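Local coordinates for cytochrome c, putative (Shewanella oneidensis, PDB 1SP3), which carries eight covalently bound c-type hemes and probably works as a respiratory oxidoreductase that reduces tetrathionate, at residues P164-A167 with M172-D175; N183-E188 with I398-S403; I237-K242 with G418-W423. All blocks are in the same frame, centred on the assembly; numbering follows the deposited sequence.

Interaction 1. Residues P164-A167 with M172-D175. With HEC (heme c), chain G.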
loop_
_atom_site.group_PDB
_atom_site.type_symbol
_atom_site.label_atom_id
_atom_site.label_comp_id
_atom_site.label_asym_id
_atom_site.label_seq_id
_atom_site.Cartn_x
_atom_site.Cartn_y
_atom_site.Cartn_z
ATOM N N PRO A 164 -11.575 -8.062 13.882
ATOM C CA PRO A 164 -12.507 -8.462 12.822
ATOM C C PRO A 164 -13.197 -9.770 13.218
ATOM O O PRO A 164 -12.714 -10.420 14.158
ATOM C CB PRO A 164 -11.576 -8.742 11.633
ATOM C CG PRO A 164 -10.341 -9.208 12.261
ATOM C CD PRO A 164 -10.186 -8.493 13.604
ATOM N N ASP A 165 -14.234 -10.153 12.480
ATOM C CA ASP A 165 -14.883 -11.407 12.667
ATOM C C ASP A 165 -14.340 -12.431 11.676
ATOM O O ASP A 165 -13.597 -12.069 10.751
ATOM C CB ASP A 165 -16.373 -11.271 12.496
ATOM C CG ASP A 165 -16.759 -10.622 11.209
ATOM O OD1 ASP A 165 -17.945 -10.231 11.093
ATOM O OD2 ASP A 165 -15.990 -10.449 10.237
ATOM N N LYS A 166 -14.738 -13.684 11.875
ATOM C CA LYS A 166 -14.338 -14.802 11.035
ATOM C C LYS A 166 -14.697 -14.548 9.592
ATOM O O LYS A 166 -13.897 -14.860 8.724
ATOM C CB LYS A 166 -14.970 -16.114 11.473
ATOM C CG LYS A 166 -14.208 -17.390 11.027
ATOM C CD LYS A 166 -14.955 -18.681 11.534
ATOM C CE LYS A 166 -14.288 -19.962 11.020
ATOM N NZ LYS A 166 -15.278 -21.033 10.504
ATOM N N ALA A 167 -15.903 -14.049 9.352
ATOM C CA ALA A 167 -16.367 -13.717 8.014
ATOM C C ALA A 167 -15.416 -12.744 7.246
ATOM O O ALA A 167 -15.324 -12.844 6.007
ATOM C CB ALA A 167 -17.776 -13.149 8.053
ATOM N N MET A 172 -7.072 -13.341 11.480
ATOM C CA MET A 172 -7.147 -12.248 12.452
ATOM C C MET A 172 -8.410 -12.178 13.378
ATOM O O MET A 172 -8.428 -11.460 14.395
ATOM C CB MET A 172 -6.961 -10.900 11.716
ATOM C CG MET A 172 -5.458 -10.800 11.198
ATOM S SD MET A 172 -5.178 -9.217 10.370
ATOM C CE MET A 172 -5.151 -9.734 8.646
ATOM N N ASP A 173 -9.456 -12.856 12.949
ATOM C CA ASP A 173 -10.703 -13.109 13.704
ATOM C C ASP A 173 -10.519 -13.060 15.225
ATOM O O ASP A 173 -9.871 -13.911 15.784
ATOM C CB ASP A 173 -11.174 -14.479 13.330
ATOM C CG ASP A 173 -12.376 -14.946 14.146
ATOM O OD1 ASP A 173 -13.149 -14.129 14.825
ATOM O OD2 ASP A 173 -12.626 -16.174 14.072
ATOM N N SER A 174 -10.987 -11.977 15.848
ATOM C CA SER A 174 -10.587 -11.745 17.223
ATOM C C SER A 174 -11.255 -12.754 18.166
ATOM O O SER A 174 -10.716 -13.010 19.214
ATOM C CB SER A 174 -10.869 -10.319 17.647
ATOM O OG SER A 174 -12.101 -9.961 17.135
ATOM N N ASP A 175 -12.342 -13.387 17.741
ATOM C CA ASP A 175 -12.977 -14.440 18.525
ATOM C C ASP A 175 -12.439 -15.813 18.243
ATOM O O ASP A 175 -12.825 -16.773 18.956
ATOM C CB ASP A 175 -14.499 -14.486 18.295
ATOM C CG ASP A 175 -15.210 -13.239 18.810
ATOM O OD1 ASP A 175 -14.716 -12.639 19.779
ATOM O OD2 ASP A 175 -16.275 -12.783 18.300
HETATM FE FE HEC G . 0.256 -9.097 5.874
HETATM C CHA HEC G . 1.712 -8.812 2.786
HETATM C CHB HEC G . 0.510 -5.780 6.300
HETATM C CHC HEC G . -1.516 -9.380 8.876
HETATM C CHD HEC G . 0.156 -12.474 5.549
HETATM N NA HEC G . 0.930 -7.517 4.734
HETATM C C1A HEC G . 1.539 -7.645 3.514
HETATM C C2A HEC G . 1.949 -6.352 3.087
HETATM C C3A HEC G . 1.607 -5.500 4.047
HETATM C C4A HEC G . 0.933 -6.242 5.095
HETATM C CMA HEC G . 1.828 -3.977 4.038
HETATM C CAA HEC G . 2.622 -6.060 1.730
HETATM C CBA HEC G . 1.431 -5.893 0.736
HETATM C CGA HEC G . 2.052 -5.387 -0.562
HETATM O O1A HEC G . 2.516 -4.196 -0.553
HETATM O O2A HEC G . 2.115 -6.148 -1.595
HETATM N NB HEC G . -0.345 -7.888 7.306
HETATM C C1B HEC G . -0.116 -6.510 7.285
HETATM C C2B HEC G . -0.758 -5.915 8.427
HETATM C C3B HEC G . -1.340 -6.912 9.122
HETATM C C4B HEC G . -1.076 -8.152 8.457
HETATM C CMB HEC G . -0.754 -4.391 8.763
HETATM C CAB HEC G . -2.203 -6.768 10.428
HETATM C CBB HEC G . -3.350 -5.997 10.371
HETATM N NC HEC G . -0.549 -10.625 7.012
HETATM C C1C HEC G . -1.163 -10.508 8.230
HETATM C C2C HEC G . -1.437 -11.805 8.705
HETATM C C3C HEC G . -0.977 -12.668 7.765
HETATM C C4C HEC G . -0.402 -11.923 6.708
HETATM C CMC HEC G . -2.138 -12.025 10.099
HETATM C CAC HEC G . -0.955 -14.247 7.800
HETATM C CBC HEC G . -2.088 -14.941 8.197
HETATM N ND HEC G . 0.835 -10.428 4.439
HETATM C C1D HEC G . 0.693 -11.809 4.462
HETATM C C2D HEC G . 1.174 -12.427 3.243
HETATM C C3D HEC G . 1.700 -11.326 2.449
HETATM C C4D HEC G . 1.400 -10.103 3.217
HETATM C CMD HEC G . 1.217 -13.968 2.805
HETATM C CAD HEC G . 2.381 -11.433 1.037
HETATM C CBD HEC G . 3.853 -11.107 1.348
HETATM C CGD HEC G . 4.688 -12.300 1.764
HETATM O O1D HEC G . 5.886 -12.107 1.995
HETATM O O2D HEC G . 4.193 -13.476 1.765
HETATM O O HOH W 1 -15.755 -13.604 14.752
#
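An Asx turn headed by Asp173 lies against Pro164 to Lys166, within the irregular loop between helix 136-143 and helix 181-184. Its defining bond runs from Asp175 N to Asp173 OD1 (3.1 Å), the N-H arriving well above the carboxylate plane. Two bonds from Ser174 to the carbonyl oxygen of Pro164 hold the two parts of the loop together. The backbone bond is almost straight (Ser174 N to Pro164 O, 2.9 Å, N-H...O angle 167°). The hydroxyl of the same serine, folded back over its own backbone by a chi1 of 41°, donates from above the carbonyl plane (Ser174 OG to Pro164 O, 3.1 Å). The CA-H of Asp173 also faces this oxygen. Asp173 OD1 has a second task: a water donates to it at 2.7 Å and accepts from Lys166 N at 3.1 Å, bridging a pair whose direct alignment is poor. Asp173 OD2 lies alongside the start of the lysine chain, 3.5 Å from Lys166 CB. On the buried side Pro164 CG packs on Met172 CB (3.8 Å). Met172 then runs on to the heme, with SD beside a thioether-bearing substituent and CE 3.7 Å from the meso carbon CHC. Arg136 of helix 136-143 touches Pro164, Met172 and Ser174. This is an Asx turn in an irregular loop whose Met172 lines the pocket of heme c #6, beside the axial ligand His400.

Interaction 2. Residues N183-E188 with I398-S403. With HEC (heme c), chain G.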
loop_
_atom_site.group_PDB
_atom_site.type_symbol
_atom_site.label_atom_id
_atom_site.label_comp_id
_atom_site.label_asym_id
_atom_site.label_seq_id
_atom_site.Cartn_x
_atom_site.Cartn_y
_atom_site.Cartn_z
ATOM N N ASN A 183 2.193 -12.128 14.061
ATOM C CA ASN A 183 2.109 -13.597 14.085
ATOM C C ASN A 183 2.482 -14.149 12.680
ATOM O O ASN A 183 3.081 -15.225 12.555
ATOM C CB ASN A 183 0.699 -13.983 14.383
ATOM C CG ASN A 183 0.441 -14.203 15.832
ATOM O OD1 ASN A 183 0.686 -15.325 16.307
ATOM N ND2 ASN A 183 -0.116 -13.194 16.556
ATOM N N CYS A 184 2.138 -13.421 11.611
ATOM C CA CYS A 184 2.689 -13.827 10.322
ATOM C C CYS A 184 3.949 -13.031 9.904
ATOM O O CYS A 184 4.879 -13.568 9.303
ATOM C CB CYS A 184 1.689 -13.704 9.218
ATOM S SG CYS A 184 0.153 -14.634 9.342
ATOM N N HIS A 185 3.922 -11.730 10.184
ATOM C CA HIS A 185 4.964 -10.806 9.816
ATOM C C HIS A 185 6.013 -10.857 10.914
ATOM O O HIS A 185 6.166 -9.898 11.695
ATOM C CB HIS A 185 4.330 -9.411 9.688
ATOM C CG HIS A 185 3.528 -9.272 8.442
ATOM N ND1 HIS A 185 4.109 -9.116 7.184
ATOM C CD2 HIS A 185 2.198 -9.333 8.239
ATOM C CE1 HIS A 185 3.162 -9.115 6.261
ATOM N NE2 HIS A 185 1.993 -9.235 6.871
ATOM N N THR A 186 6.669 -12.001 11.058
ATOM C CA THR A 186 7.606 -12.127 12.173
ATOM C C THR A 186 8.700 -11.090 12.035
ATOM O O THR A 186 9.152 -10.752 10.933
ATOM C CB THR A 186 8.168 -13.532 12.313
ATOM O OG1 THR A 186 8.864 -13.837 11.134
ATOM C CG2 THR A 186 6.993 -14.568 12.330
ATOM N N THR A 187 9.038 -10.529 13.174
ATOM C CA THR A 187 9.923 -9.407 13.257
ATOM C C THR A 187 11.140 -9.764 14.100
ATOM O O THR A 187 11.001 -10.248 15.216
ATOM C CB THR A 187 9.157 -8.296 13.904
ATOM O OG1 THR A 187 8.038 -8.007 13.060
ATOM C CG2 THR A 187 9.988 -7.013 14.021
ATOM N N GLU A 188 12.312 -9.509 13.535
ATOM C CA GLU A 188 13.591 -9.695 14.217
ATOM C C GLU A 188 14.358 -8.390 14.146
ATOM O O GLU A 188 14.550 -7.874 13.054
ATOM C CB GLU A 188 14.434 -10.781 13.535
ATOM C CG GLU A 188 14.888 -11.809 14.548
ATOM C CD GLU A 188 13.871 -12.926 14.534
ATOM O OE1 GLU A 188 13.729 -13.501 13.413
ATOM O OE2 GLU A 188 13.188 -13.188 15.582
ATOM N N ILE A 398 -3.345 -8.751 -3.312
ATOM C CA ILE A 398 -4.313 -8.981 -2.284
ATOM C C ILE A 398 -3.827 -10.187 -1.469
ATOM O O ILE A 398 -3.744 -11.255 -1.994
ATOM C CB ILE A 398 -5.686 -9.302 -2.936
ATOM C CG1 ILE A 398 -6.285 -8.053 -3.634
ATOM C CG2 ILE A 398 -6.645 -9.759 -1.875
ATOM C CD1 ILE A 398 -6.465 -6.921 -2.536
ATOM N N ASN A 399 -3.642 -10.035 -0.152
ATOM C CA ASN A 399 -3.136 -11.084 0.699
ATOM C C ASN A 399 -3.903 -11.353 1.973
ATOM O O ASN A 399 -3.626 -12.387 2.619
ATOM C CB ASN A 399 -1.648 -10.844 1.081
ATOM C CG ASN A 399 -0.717 -10.929 -0.138
ATOM O OD1 ASN A 399 -0.361 -12.003 -0.638
ATOM N ND2 ASN A 399 -0.319 -9.770 -0.595
ATOM N N HIS A 400 -4.782 -10.444 2.366
ATOM C CA HIS A 400 -5.526 -10.515 3.636
ATOM C C HIS A 400 -7.019 -10.770 3.382
ATOM O O HIS A 400 -7.399 -10.824 2.227
ATOM C CB HIS A 400 -5.231 -9.309 4.536
ATOM C CG HIS A 400 -3.766 -9.016 4.601
ATOM N ND1 HIS A 400 -3.126 -8.216 3.665
ATOM C CD2 HIS A 400 -2.790 -9.525 5.392
ATOM C CE1 HIS A 400 -1.820 -8.219 3.909
ATOM N NE2 HIS A 400 -1.592 -8.991 4.957
ATOM N N MET A 401 -7.836 -10.923 4.454
ATOM C CA MET A 401 -9.231 -11.292 4.324
ATOM C C MET A 401 -9.420 -12.725 3.784
ATOM O O MET A 401 -10.421 -13.032 3.107
ATOM C CB MET A 401 -10.045 -10.294 3.464
ATOM C CG MET A 401 -10.106 -8.865 4.078
ATOM S SD MET A 401 -11.057 -7.585 3.114
ATOM C CE MET A 401 -11.069 -6.288 4.398
ATOM N N VAL A 402 -8.538 -13.620 4.144
ATOM C CA VAL A 402 -8.801 -14.987 3.744
ATOM C C VAL A 402 -10.200 -15.351 4.334
ATOM O O VAL A 402 -10.479 -15.068 5.497
ATOM C CB VAL A 402 -7.688 -15.942 4.207
ATOM C CG1 VAL A 402 -8.143 -17.441 4.027
ATOM C CG2 VAL A 402 -6.325 -15.635 3.420
ATOM N N SER A 403 -11.106 -15.862 3.490
ATOM C CA SER A 403 -12.477 -16.192 3.912
ATOM C C SER A 403 -12.517 -17.621 4.480
ATOM O O SER A 403 -11.609 -18.413 4.155
ATOM C CB SER A 403 -13.363 -16.172 2.670
ATOM O OG SER A 403 -13.437 -14.841 2.250
HETATM FE FE HEC G . 0.256 -9.097 5.874
HETATM C CHA HEC G . 1.712 -8.812 2.786
HETATM C CHB HEC G . 0.510 -5.780 6.300
HETATM C CHC HEC G . -1.516 -9.380 8.876
HETATM C CHD HEC G . 0.156 -12.474 5.549
HETATM N NA HEC G . 0.930 -7.517 4.734
HETATM C C1A HEC G . 1.539 -7.645 3.514
HETATM C C2A HEC G . 1.949 -6.352 3.087
HETATM C C3A HEC G . 1.607 -5.500 4.047
HETATM C C4A HEC G . 0.933 -6.242 5.095
HETATM C CMA HEC G . 1.828 -3.977 4.038
HETATM C CAA HEC G . 2.622 -6.060 1.730
HETATM C CBA HEC G . 1.431 -5.893 0.736
HETATM C CGA HEC G . 2.052 -5.387 -0.562
HETATM O O1A HEC G . 2.516 -4.196 -0.553
HETATM O O2A HEC G . 2.115 -6.148 -1.595
HETATM N NB HEC G . -0.345 -7.888 7.306
HETATM C C1B HEC G . -0.116 -6.510 7.285
HETATM C C2B HEC G . -0.758 -5.915 8.427
HETATM C C3B HEC G . -1.340 -6.912 9.122
HETATM C C4B HEC G . -1.076 -8.152 8.457
HETATM C CMB HEC G . -0.754 -4.391 8.763
HETATM C CAB HEC G . -2.203 -6.768 10.428
HETATM C CBB HEC G . -3.350 -5.997 10.371
HETATM N NC HEC G . -0.549 -10.625 7.012
HETATM C C1C HEC G . -1.163 -10.508 8.230
HETATM C C2C HEC G . -1.437 -11.805 8.705
HETATM C C3C HEC G . -0.977 -12.668 7.765
HETATM C C4C HEC G . -0.402 -11.923 6.708
HETATM C CMC HEC G . -2.138 -12.025 10.099
HETATM C CAC HEC G . -0.955 -14.247 7.800
HETATM C CBC HEC G . -2.088 -14.941 8.197
HETATM N ND HEC G . 0.835 -10.428 4.439
HETATM C C1D HEC G . 0.693 -11.809 4.462
HETATM C C2D HEC G . 1.174 -12.427 3.243
HETATM C C3D HEC G . 1.700 -11.326 2.449
HETATM C C4D HEC G . 1.400 -10.103 3.217
HETATM C CMD HEC G . 1.217 -13.968 2.805
HETATM C CAD HEC G . 2.381 -11.433 1.037
HETATM C CBD HEC G . 3.853 -11.107 1.348
HETATM C CGD HEC G . 4.688 -12.300 1.764
HETATM O O1D HEC G . 5.886 -12.107 1.995
HETATM O O2D HEC G . 4.193 -13.476 1.765
#
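His185 and His400 meet through a metal: their NE2 atoms lie 4.1 Å apart with the iron of heme c #6 between them. The iron is bound by His185 NE2 at 2.0 Å and by His400 NE2 at 2.1 Å, and the three atoms are nearly in line, so each imidazole stands upright on its own face of the porphyrin. The rings are not coplanar; their planes differ by about 33°. His185 ND1 donates to Ser193 O, which helps to fix the rotation of this ring. On the His400 side of the heme, Asn399 CB lies 3.8 Å above one face of the His400 ring, offset toward its rim. The Asn399 amide reaches the root of a propionate, OD1 coming to 3.3 Å from the heme CAD, while Gln233 NE2 bonds to the same oxygen. Cys184 anchors the porphyrin at its periphery through a thioether from SG to CAC (1.9 Å). Away from this buried core the two segments diverge. After an inverse gamma turn centred on His185, steadied by Thr187 OG1 bonding to His185 O (3.0 Å), the chain leaves the heme as strand 187-188, with Thr186 and Glu188 at the surface and no contact with 398-403. Cys181, Cys184 and His185 form a CXXCH motif, and a distant histidine completes the coordination: the bis-histidine c-type heme site familiar from multiheme cytochromes c.

Interaction 3. Residues I237-K242 with G418-W423. With HEC (heme c), chain J.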
loop_
_atom_site.group_PDB
_atom_site.type_symbol
_atom_site.label_atom_id
_atom_site.label_comp_id
_atom_site.label_asym_id
_atom_site.label_seq_id
_atom_site.Cartn_x
_atom_site.Cartn_y
_atom_site.Cartn_z
ATOM N N ILE A 237 -9.151 -15.823 -1.181
ATOM C CA ILE A 237 -9.655 -14.457 -1.010
ATOM C C ILE A 237 -10.613 -14.066 -2.147
ATOM O O ILE A 237 -10.243 -13.282 -3.037
ATOM C CB ILE A 237 -8.453 -13.434 -0.862
ATOM C CG1 ILE A 237 -7.275 -13.964 -0.018
ATOM C CG2 ILE A 237 -8.963 -12.087 -0.232
ATOM C CD1 ILE A 237 -6.038 -12.977 0.016
ATOM N N PRO A 238 -11.862 -14.587 -2.152
ATOM C CA PRO A 238 -12.816 -14.333 -3.261
ATOM C C PRO A 238 -13.259 -12.885 -3.291
ATOM O O PRO A 238 -13.726 -12.437 -4.355
ATOM C CB PRO A 238 -14.045 -15.197 -2.921
ATOM C CG PRO A 238 -13.846 -15.552 -1.294
ATOM C CD PRO A 238 -12.398 -15.490 -1.103
ATOM N N PHE A 239 -13.133 -12.152 -2.179
ATOM C CA PHE A 239 -13.536 -10.727 -2.133
ATOM C C PHE A 239 -12.632 -9.918 -1.193
ATOM O O PHE A 239 -12.183 -10.436 -0.123
ATOM C CB PHE A 239 -14.979 -10.556 -1.650
ATOM C CG PHE A 239 -16.023 -11.218 -2.572
ATOM C CD1 PHE A 239 -16.522 -12.506 -2.283
ATOM C CD2 PHE A 239 -16.462 -10.563 -3.734
ATOM C CE1 PHE A 239 -17.557 -13.094 -3.106
ATOM C CE2 PHE A 239 -17.483 -11.136 -4.589
ATOM C CZ PHE A 239 -18.043 -12.408 -4.260
ATOM N N PHE A 240 -12.403 -8.652 -1.570
ATOM C CA PHE A 240 -11.883 -7.673 -0.655
ATOM C C PHE A 240 -12.862 -6.471 -0.498
ATOM O O PHE A 240 -13.954 -6.429 -1.114
ATOM C CB PHE A 240 -10.490 -7.294 -1.124
ATOM C CG PHE A 240 -10.473 -6.532 -2.409
ATOM C CD1 PHE A 240 -10.551 -5.160 -2.401
ATOM C CD2 PHE A 240 -10.282 -7.179 -3.628
ATOM C CE1 PHE A 240 -10.486 -4.444 -3.596
ATOM C CE2 PHE A 240 -10.250 -6.486 -4.829
ATOM C CZ PHE A 240 -10.334 -5.145 -4.833
ATOM N N ALA A 241 -12.482 -5.480 0.312
ATOM C CA ALA A 241 -13.404 -4.387 0.679
ATOM C C ALA A 241 -14.754 -5.017 1.104
ATOM O O ALA A 241 -15.810 -4.658 0.652
ATOM C CB ALA A 241 -13.609 -3.400 -0.505
ATOM N N LYS A 242 -14.681 -6.028 1.929
ATOM C CA LYS A 242 -15.864 -6.739 2.357
ATOM C C LYS A 242 -16.802 -5.876 3.167
ATOM O O LYS A 242 -18.002 -6.082 3.100
ATOM C CB LYS A 242 -15.414 -7.915 3.191
ATOM C CG LYS A 242 -14.953 -9.114 2.436
ATOM C CD LYS A 242 -14.313 -10.123 3.465
ATOM C CE LYS A 242 -13.875 -11.353 2.751
ATOM N NZ LYS A 242 -13.346 -12.415 3.663
ATOM N N GLY A 418 -18.498 -20.350 -14.937
ATOM C CA GLY A 418 -17.674 -19.413 -14.142
ATOM C C GLY A 418 -16.956 -18.357 -14.966
ATOM O O GLY A 418 -16.483 -18.613 -16.082
ATOM N N THR A 419 -16.841 -17.158 -14.413
ATOM C CA THR A 419 -16.117 -16.064 -15.090
ATOM C C THR A 419 -14.954 -15.471 -14.295
ATOM O O THR A 419 -14.384 -14.423 -14.717
ATOM C CB THR A 419 -17.094 -14.847 -15.314
ATOM O OG1 THR A 419 -17.940 -14.704 -14.127
ATOM C CG2 THR A 419 -18.075 -15.105 -16.540
ATOM N N ARG A 420 -14.622 -16.028 -13.121
ATOM C CA ARG A 420 -13.498 -15.427 -12.386
ATOM C C ARG A 420 -12.258 -15.167 -13.278
ATOM O O ARG A 420 -11.613 -14.132 -13.152
ATOM C CB ARG A 420 -13.164 -16.330 -11.219
ATOM C CG ARG A 420 -14.176 -16.206 -10.105
ATOM C CD ARG A 420 -14.024 -14.890 -9.294
ATOM N NE ARG A 420 -14.935 -14.830 -8.121
ATOM C CZ ARG A 420 -14.639 -14.147 -6.992
ATOM N NH1 ARG A 420 -13.475 -13.456 -6.891
ATOM N NH2 ARG A 420 -15.502 -14.122 -5.967
ATOM N N LEU A 421 -11.893 -16.085 -14.172
ATOM C CA LEU A 421 -10.555 -15.966 -14.805
ATOM C C LEU A 421 -10.768 -15.611 -16.279
ATOM O O LEU A 421 -11.707 -16.095 -16.918
ATOM C CB LEU A 421 -9.781 -17.253 -14.733
ATOM C CG LEU A 421 -9.370 -17.702 -13.316
ATOM C CD1 LEU A 421 -8.299 -18.737 -13.438
ATOM C CD2 LEU A 421 -8.844 -16.580 -12.379
ATOM N N ASP A 422 -9.955 -14.728 -16.813
ATOM C CA ASP A 422 -10.176 -14.417 -18.204
ATOM C C ASP A 422 -9.228 -15.314 -18.914
ATOM O O ASP A 422 -8.058 -14.964 -19.045
ATOM C CB ASP A 422 -9.915 -12.949 -18.476
ATOM C CG ASP A 422 -10.945 -12.053 -17.765
ATOM O OD1 ASP A 422 -12.231 -12.330 -17.858
ATOM O OD2 ASP A 422 -10.531 -11.038 -17.099
ATOM N N TRP A 423 -9.727 -16.497 -19.318
ATOM C CA TRP A 423 -8.834 -17.521 -19.906
ATOM C C TRP A 423 -7.836 -16.984 -20.989
ATOM O O TRP A 423 -6.626 -17.207 -20.888
ATOM C CB TRP A 423 -9.660 -18.669 -20.442
ATOM C CG TRP A 423 -10.433 -19.374 -19.314
ATOM C CD1 TRP A 423 -11.791 -19.453 -19.161
ATOM C CD2 TRP A 423 -9.869 -20.018 -18.159
ATOM N NE1 TRP A 423 -12.115 -20.192 -18.038
ATOM C CE2 TRP A 423 -10.952 -20.542 -17.394
ATOM C CE3 TRP A 423 -8.538 -20.261 -17.712
ATOM C CZ2 TRP A 423 -10.748 -21.305 -16.214
ATOM C CZ3 TRP A 423 -8.350 -20.992 -16.534
ATOM C CH2 TRP A 423 -9.453 -21.511 -15.816
HETATM FE FE HEC J . -9.445 -25.957 -12.422
HETATM C CHA HEC J . -7.216 -26.738 -14.892
HETATM C CHB HEC J . -10.893 -28.984 -12.809
HETATM C CHC HEC J . -11.286 -25.540 -9.543
HETATM C CHD HEC J . -8.648 -22.722 -12.418
HETATM N NA HEC J . -9.071 -27.583 -13.618
HETATM C C1A HEC J . -8.158 -27.676 -14.622
HETATM C C2A HEC J . -8.393 -28.928 -15.361
HETATM C C3A HEC J . -9.417 -29.557 -14.777
HETATM C C4A HEC J . -9.848 -28.712 -13.668
HETATM C CMA HEC J . -10.096 -30.902 -15.188
HETATM C CAA HEC J . -7.557 -29.354 -16.592
HETATM C CBA HEC J . -6.212 -29.868 -16.073
HETATM C CGA HEC J . -6.349 -31.186 -15.303
HETATM O O1A HEC J . -6.583 -32.288 -15.948
HETATM O O2A HEC J . -6.165 -31.120 -14.030
HETATM N NB HEC J . -10.838 -27.059 -11.344
HETATM C C1B HEC J . -11.237 -28.311 -11.690
HETATM C C2B HEC J . -12.103 -28.795 -10.678
HETATM C C3B HEC J . -12.185 -27.838 -9.744
HETATM C C4B HEC J . -11.404 -26.744 -10.174
HETATM C CMB HEC J . -12.826 -30.212 -10.686
HETATM C CAB HEC J . -12.947 -27.946 -8.404
HETATM C CBB HEC J . -12.486 -28.788 -7.424
HETATM N NC HEC J . -9.947 -24.454 -11.220
HETATM C C1C HEC J . -10.748 -24.425 -10.107
HETATM C C2C HEC J . -10.857 -23.083 -9.617
HETATM C C3C HEC J . -10.154 -22.315 -10.445
HETATM C C4C HEC J . -9.555 -23.155 -11.466
HETATM C CMC HEC J . -11.696 -22.664 -8.381
HETATM C CAC HEC J . -9.848 -20.767 -10.459
HETATM C CBC HEC J . -9.266 -19.932 -9.543
HETATM N ND HEC J . -8.149 -24.858 -13.568
HETATM C C1D HEC J . -7.875 -23.547 -13.245
HETATM C C2D HEC J . -6.692 -23.208 -13.964
HETATM C C3D HEC J . -6.276 -24.440 -14.697
HETATM C C4D HEC J . -7.231 -25.431 -14.395
HETATM C CMD HEC J . -5.945 -21.866 -13.966
HETATM C CAD HEC J . -5.064 -24.621 -15.608
HETATM C CBD HEC J . -3.961 -25.333 -14.775
HETATM C CGD HEC J . -2.789 -25.506 -15.689
HETATM O O1D HEC J . -2.381 -24.594 -16.437
HETATM O O2D HEC J . -2.251 -26.595 -15.720
#
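Arg420 reaches across to Pro238 and Phe239, and nearly all of the contact between 237-242 and 418-423 rests on its side chain. The CA-CB bond already heads for the other segment. CG stands beside the backbone N, and a turn about the CB-CG bond (chi2 -75°) redirects the chain before the extended run through CD and NE carries the guanidinium to Pro238. On the way the arginine packs on Asp413 and Cys414 of helix 411-414. At its end Arg420 CZ lies 3.3 Å from Pro238 O, and both terminal nitrogens bond to that single oxygen, which sits in the guanidinium plane. Arg420 NH1, at 2.7 Å from Pro238 O, comes in the carbonyl plane and uses a lone pair; Arg420 NH2, at 2.9 Å from the same oxygen, is tilted out of that plane. NH1 is further bonded to Tyr288 OH. Arg420 NH2 touches Pro238 CB and stands over one face of the Phe239 ring, displaced toward the rim and 3.5 Å from Phe239 CZ. The result is a cation-pi contact, with Arg420 CZ 4.9 Å from the ring centroid and 17° off its normal. Ring and guanidinium planes are 63° apart, so there is no flat stack. Farther on, Leu421 CD1 lies 3.9 Å from CAC of a heme c, and Trp423 CZ3 is 3.6 Å from its CMD. A bidentate arginine-to-carbonyl bond with a cation-pi contact thus joins the loop after His236, axial ligand of heme c #7, to the loop lining another heme pocket.

How the interactions relate
Heme c #6 joins interactions 1 and 2, whose centres lie 14 Å apart: Met172 CE from the first packs at 4.0 Å on CD2 of the axial ligand His400 in the second. Lys242, at the end of the segment used in interaction 3, ties the set together, its NZ probably bonding to Ser403 OG (2.8 Å), Met401 O (3.0 Å) and Ala167 O (3.1 Å). Ile237 packs against the backbone of 399-400, its CG2 lying 3.2 Å from His400 O. The segments of interactions 2 and 3 alternate along the chain, and Lys242 and Ile237 bring them together between the pocket of heme c #6 and the heme beside Trp423.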